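Local structure of Cag-Z (Helicobacter pylori, 1S2X) at residues A[38-41]-A[42-46]; A[59-62]-A[63-66]. The protein is of unknown function, but is encoded in the cag pathogenicity island and is therefore probably linked to its type IV secretion system. The protein carries 1 engineered substitution. All coordinates share one frame; numbering follows the deposited sequence.

Interaction 1 (A[38-41]-A[42-46]); sequences FIQN and YATSL
Phe38 and Tyr42 meet through their rings one turn apart at the C-terminal part of helix 31-43, in this all-helical protein. The α-helical bonding gives way here: a wider pi-type turn spans 39-41, and the regular bonding thins out about 42-43. Tyr42 records the change in its backbone, because its N is shared between two carbonyls. It donates to Phe38 O at 2.9 Å, the usual i to i+4 bond but bent to 131° at the hydrogen, and to Ile39 O at 3.2 Å, reaching that oxygen from above the carbonyl plane. The side chain of Tyr42 leaves beside its backbone N, while Phe38 has CG anti to its own N (chi1 178°), which swings the phenyl group alongside the next turn. As a result Tyr42 CD2 comes to 3.3 Å from Phe38 CE2. The planes are inclined at 36°, an oblique pairing that is neither a stack nor edge-to-face. Tyr42 CB adds a CH-pi contact, lying over one face of the phenyl ring at 4.3 Å from the centroid of Phe38. Tyr42 CG lies 3.4 Å from Asn41 O, which sits over one face of the tyrosine ring. Ala43 continues the bonding more directly: Ala43 N reaches Ile39 O at 2.8 Å, so this carbonyl accepts two backbone donors. The methyl Ala43 CB also touches Ile39 CD1 at 4.0 Å, both residues being buried. Thr44 lies across the Gln40 side chain at about a right angle. The amide NE2 of Gln40 is bound by Tyr142 OH, and Thr44 also packs on Tyr142, which places this flank against a neighbouring loop. The touching branch of Thr44 is its methyl group, CG2, which lies 3.7 Å from Gln40 O.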
loop_
_atom_site.group_PDB
_atom_site.type_symbol
_atom_site.label_atom_id
_atom_site.label_comp_id
_atom_site.label_asym_id
_atom_site.label_seq_id
_atom_site.Cartn_x
_atom_site.Cartn_y
_atom_site.Cartn_z
ATOM N N PHE A 38 -8.448 13.758 10.768
ATOM C CA PHE A 38 -8.484 12.961 12.004
ATOM C C PHE A 38 -7.314 13.364 12.883
ATOM O O PHE A 38 -7.449 13.571 14.081
ATOM C CB PHE A 38 -8.468 11.460 11.702
ATOM C CG PHE A 38 -8.450 10.591 12.960
ATOM C CD1 PHE A 38 -7.277 9.978 13.372
ATOM C CD2 PHE A 38 -9.601 10.407 13.703
ATOM C CE1 PHE A 38 -7.230 9.195 14.518
ATOM C CE2 PHE A 38 -9.563 9.652 14.868
ATOM C CZ PHE A 38 -8.381 9.074 15.285
ATOM N N ILE A 39 -6.130 13.468 12.272
ATOM C CA ILE A 39 -4.942 13.799 13.059
ATOM C C ILE A 39 -5.111 15.117 13.789
ATOM O O ILE A 39 -4.927 15.265 15.002
ATOM C CB ILE A 39 -3.720 13.894 12.129
ATOM C CG1 ILE A 39 -3.242 12.521 11.643
ATOM C CG2 ILE A 39 -2.624 14.691 12.809
ATOM C CD1 ILE A 39 -3.227 11.515 12.769
ATOM N N GLN A 40 -5.507 16.124 13.010
ATOM C CA GLN A 40 -5.755 17.439 13.597
ATOM C C GLN A 40 -6.781 17.418 14.706
ATOM O O GLN A 40 -6.686 18.170 15.675
ATOM C CB GLN A 40 -6.204 18.410 12.477
ATOM C CG GLN A 40 -4.995 18.822 11.634
ATOM C CD GLN A 40 -3.868 19.409 12.462
ATOM O OE1 GLN A 40 -4.054 20.351 13.243
ATOM N NE2 GLN A 40 -2.658 18.872 12.309
ATOM N N ASN A 41 -7.805 16.583 14.635
ATOM C CA ASN A 41 -8.812 16.635 15.687
ATOM C C ASN A 41 -8.524 15.689 16.832
ATOM O O ASN A 41 -9.114 15.847 17.907
ATOM C CB ASN A 41 -10.197 16.331 15.096
ATOM C CG ASN A 41 -10.791 17.520 14.361
ATOM O OD1 ASN A 41 -11.730 17.395 13.574
ATOM N ND2 ASN A 41 -10.235 18.702 14.608
ATOM N N TYR A 42 -7.637 14.698 16.695
ATOM C CA TYR A 42 -7.534 13.773 17.841
ATOM C C TYR A 42 -6.111 13.516 18.272
ATOM O O TYR A 42 -5.853 12.976 19.341
ATOM C CB TYR A 42 -8.213 12.441 17.481
ATOM C CG TYR A 42 -9.724 12.526 17.447
ATOM C CD1 TYR A 42 -10.458 12.608 18.622
ATOM C CD2 TYR A 42 -10.420 12.524 16.244
ATOM C CE1 TYR A 42 -11.846 12.686 18.618
ATOM C CE2 TYR A 42 -11.797 12.605 16.222
ATOM C CZ TYR A 42 -12.502 12.688 17.407
ATOM O OH TYR A 42 -13.871 12.764 17.378
ATOM N N ALA A 43 -5.139 13.876 17.426
ATOM C CA ALA A 43 -3.785 13.409 17.765
ATOM C C ALA A 43 -2.809 14.529 18.064
ATOM O O ALA A 43 -1.654 14.252 18.409
ATOM C CB ALA A 43 -3.261 12.532 16.638
ATOM N N THR A 44 -3.200 15.800 17.956
ATOM C CA THR A 44 -2.218 16.835 18.287
ATOM C C THR A 44 -1.804 16.808 19.754
ATOM O O THR A 44 -0.651 17.121 20.086
ATOM C CB THR A 44 -2.758 18.240 17.948
ATOM O OG1 THR A 44 -3.993 18.418 18.654
ATOM C CG2 THR A 44 -3.060 18.377 16.467
ATOM N N SER A 45 -2.691 16.443 20.673
ATOM C CA SER A 45 -2.359 16.398 22.096
ATOM C C SER A 45 -1.280 15.388 22.464
ATOM O O SER A 45 -0.699 15.497 23.560
ATOM C CB SER A 45 -3.629 16.120 22.916
ATOM O OG SER A 45 -4.029 14.762 22.840
ATOM N N LEU A 46 -0.944 14.413 21.624
ATOM C CA LEU A 46 0.176 13.519 21.909
ATOM C C LEU A 46 1.455 14.309 22.238
ATOM O O LEU A 46 2.291 13.914 23.047
ATOM C CB LEU A 46 0.513 12.602 20.732
ATOM C CG LEU A 46 -0.542 11.574 20.338
ATOM C CD1 LEU A 46 -0.127 10.909 19.033
ATOM C CD2 LEU A 46 -0.761 10.588 21.485
#

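Interaction 2 (A[59-62]-A[63-66]); sequences VQEL and RINM
Two water molecules link the side chains of Glu61 and Asn65 on the flank of helix 52-68, a regular α-helix at this point. The backbone evidence for that regularity is four successive i to i+4 bonds. Arg63 N donates to Val59 O at 3.0 Å and Ile64 N to Gln60 O at 2.9 Å; Asn65 N to Glu61 O and Met66 N to Leu62 O follow in the same pattern.

The polar side-chain contact is indirect. Glu61 turns its chain at chi2 (50°), which brings the carboxylate to the side of the next turn, near Ile64 and Asn65, yet Glu61 OE2 remains 3.9 Å from Asn65 ND2. The carboxylate and amide planes are 60° apart, and the two waters bridge them from the side. One accepts from Asn65 ND2 at 2.8 Å and gives a weak bond to Glu61 OE2. The other donates to both Glu61 OE2, at 2.8 Å, and Asn65 OD1. Each end of the amide thus has a water leading to the same carboxylate oxygen, one leg of this link being weak.

Carbon contacts across the turn are few. Leu62 and Met66 are buried against other parts of the fold: Leu62 packs on Phe38 and Leu159, Met66 on Phe38 and Phe73. Arg63 leads away, its NH1 bonded to Ile158 O.

The remaining approaches are carbon-to-oxygen van der Waals contacts. On the outer flank, Ile64 crosses the bent glutamate, with Ile64 CG2 3.8 Å from Glu61 OE2. Met66, a selenomethionine, rests its CG against Leu62 O at 3.3 Å.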
loop_
_atom_site.group_PDB
_atom_site.type_symbol
_atom_site.label_atom_id
_atom_site.label_comp_id
_atom_site.label_asym_id
_atom_site.label_seq_id
_atom_site.Cartn_x
_atom_site.Cartn_y
_atom_site.Cartn_z
ATOM N N VAL A 59 -2.004 7.369 23.538
ATOM C CA VAL A 59 -2.043 6.555 22.313
ATOM C C VAL A 59 -3.189 5.548 22.377
ATOM O O VAL A 59 -3.929 5.387 21.400
ATOM C CB VAL A 59 -0.707 5.839 22.082
ATOM C CG1 VAL A 59 -0.845 4.806 20.960
ATOM C CG2 VAL A 59 0.401 6.829 21.758
ATOM N N GLN A 60 -3.435 4.861 23.479
ATOM C CA GLN A 60 -4.670 4.114 23.664
ATOM C C GLN A 60 -5.937 4.912 23.369
ATOM O O GLN A 60 -6.843 4.509 22.644
ATOM C CB GLN A 60 -4.810 3.647 25.129
ATOM C CG GLN A 60 -3.889 2.499 25.497
ATOM C CD GLN A 60 -4.395 1.802 26.752
ATOM O OE1 GLN A 60 -5.573 1.861 27.101
ATOM N NE2 GLN A 60 -3.471 1.127 27.407
ATOM N N GLU A 61 -6.070 6.104 23.944
ATOM C CA GLU A 61 -7.261 6.920 23.673
ATOM C C GLU A 61 -7.378 7.289 22.208
ATOM O O GLU A 61 -8.463 7.406 21.637
ATOM C CB GLU A 61 -7.220 8.180 24.548
ATOM C CG GLU A 61 -8.529 8.942 24.641
ATOM C CD GLU A 61 -9.691 8.030 24.999
ATOM O OE1 GLU A 61 -9.643 7.392 26.072
ATOM O OE2 GLU A 61 -10.644 7.930 24.204
ATOM N N LEU A 62 -6.234 7.510 21.556
ATOM C CA LEU A 62 -6.224 7.761 20.124
ATOM C C LEU A 62 -6.781 6.567 19.356
ATOM O O LEU A 62 -7.536 6.762 18.406
ATOM C CB LEU A 62 -4.808 8.080 19.608
ATOM C CG LEU A 62 -4.695 8.453 18.133
ATOM C CD1 LEU A 62 -5.565 9.658 17.793
ATOM C CD2 LEU A 62 -3.248 8.740 17.758
ATOM N N ARG A 63 -6.381 5.366 19.757
ATOM C CA ARG A 63 -6.905 4.176 19.096
ATOM C C ARG A 63 -8.408 4.062 19.338
ATOM O O ARG A 63 -9.171 3.634 18.484
ATOM C CB ARG A 63 -6.255 2.882 19.589
ATOM C CG ARG A 63 -6.833 1.593 18.983
ATOM C CD ARG A 63 -6.562 1.465 17.504
ATOM N NE ARG A 63 -7.127 0.334 16.788
ATOM C CZ ARG A 63 -6.506 -0.829 16.597
ATOM N NH1 ARG A 63 -5.289 -1.016 17.090
ATOM N NH2 ARG A 63 -7.054 -1.837 15.932
ATOM N N ILE A 64 -8.810 4.410 20.548
ATOM C CA ILE A 64 -10.251 4.314 20.842
ATOM C C ILE A 64 -10.958 5.353 19.986
ATOM O O ILE A 64 -12.017 5.061 19.419
ATOM C CB ILE A 64 -10.554 4.448 22.338
ATOM C CG1 ILE A 64 -10.152 3.223 23.173
ATOM C CG2 ILE A 64 -12.028 4.756 22.590
ATOM C CD1 ILE A 64 -10.077 3.491 24.660
ATOM N N ASN A 65 -10.382 6.552 19.846
ATOM C CA ASN A 65 -11.024 7.549 18.973
ATOM C C ASN A 65 -11.010 7.097 17.522
ATOM O O ASN A 65 -11.935 7.349 16.744
ATOM C CB ASN A 65 -10.357 8.926 19.134
ATOM C CG ASN A 65 -10.888 9.558 20.410
ATOM O OD1 ASN A 65 -12.062 9.327 20.684
ATOM N ND2 ASN A 65 -10.098 10.290 21.175
HETATM N N MSE A 66 -9.955 6.394 17.110
HETATM C CA MSE A 66 -9.937 5.852 15.747
HETATM C C MSE A 66 -11.112 4.883 15.585
HETATM O O MSE A 66 -11.871 4.891 14.604
HETATM C CB MSE A 66 -8.613 5.154 15.469
HETATM C CG MSE A 66 -7.346 5.945 15.191
HETATM SE SE MSE A 66 -5.851 4.892 15.197
HETATM C CE MSE A 66 -6.050 4.240 13.523
HETATM O O HOH W 1 -10.847 11.107 23.758
HETATM O O HOH W 2 -13.158 8.510 23.233
#

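How the interactions relate
Interactions 1 and 2 sit on consecutive helices, 31-43 and 52-68, with their centres 10 Å apart, and they pack directly on each other. The phenyl ring of interaction 1 touches two buried residues of interaction 2: Phe38 CZ lies 3.3 Å from Met66 CG, and Phe38 CE1 lies 3.7 Å from Leu62 CD1. Leu62 CD1 is also 3.7 Å from Tyr42 O. At the border of this apolar patch, Tyr42 CD1 is 3.5 Å from Asn65 ND2, so the water-bridged amide adjoins the tyrosine ring. Both contacts lie on the same side of the chain's centre, their own centres about 23 Å from it.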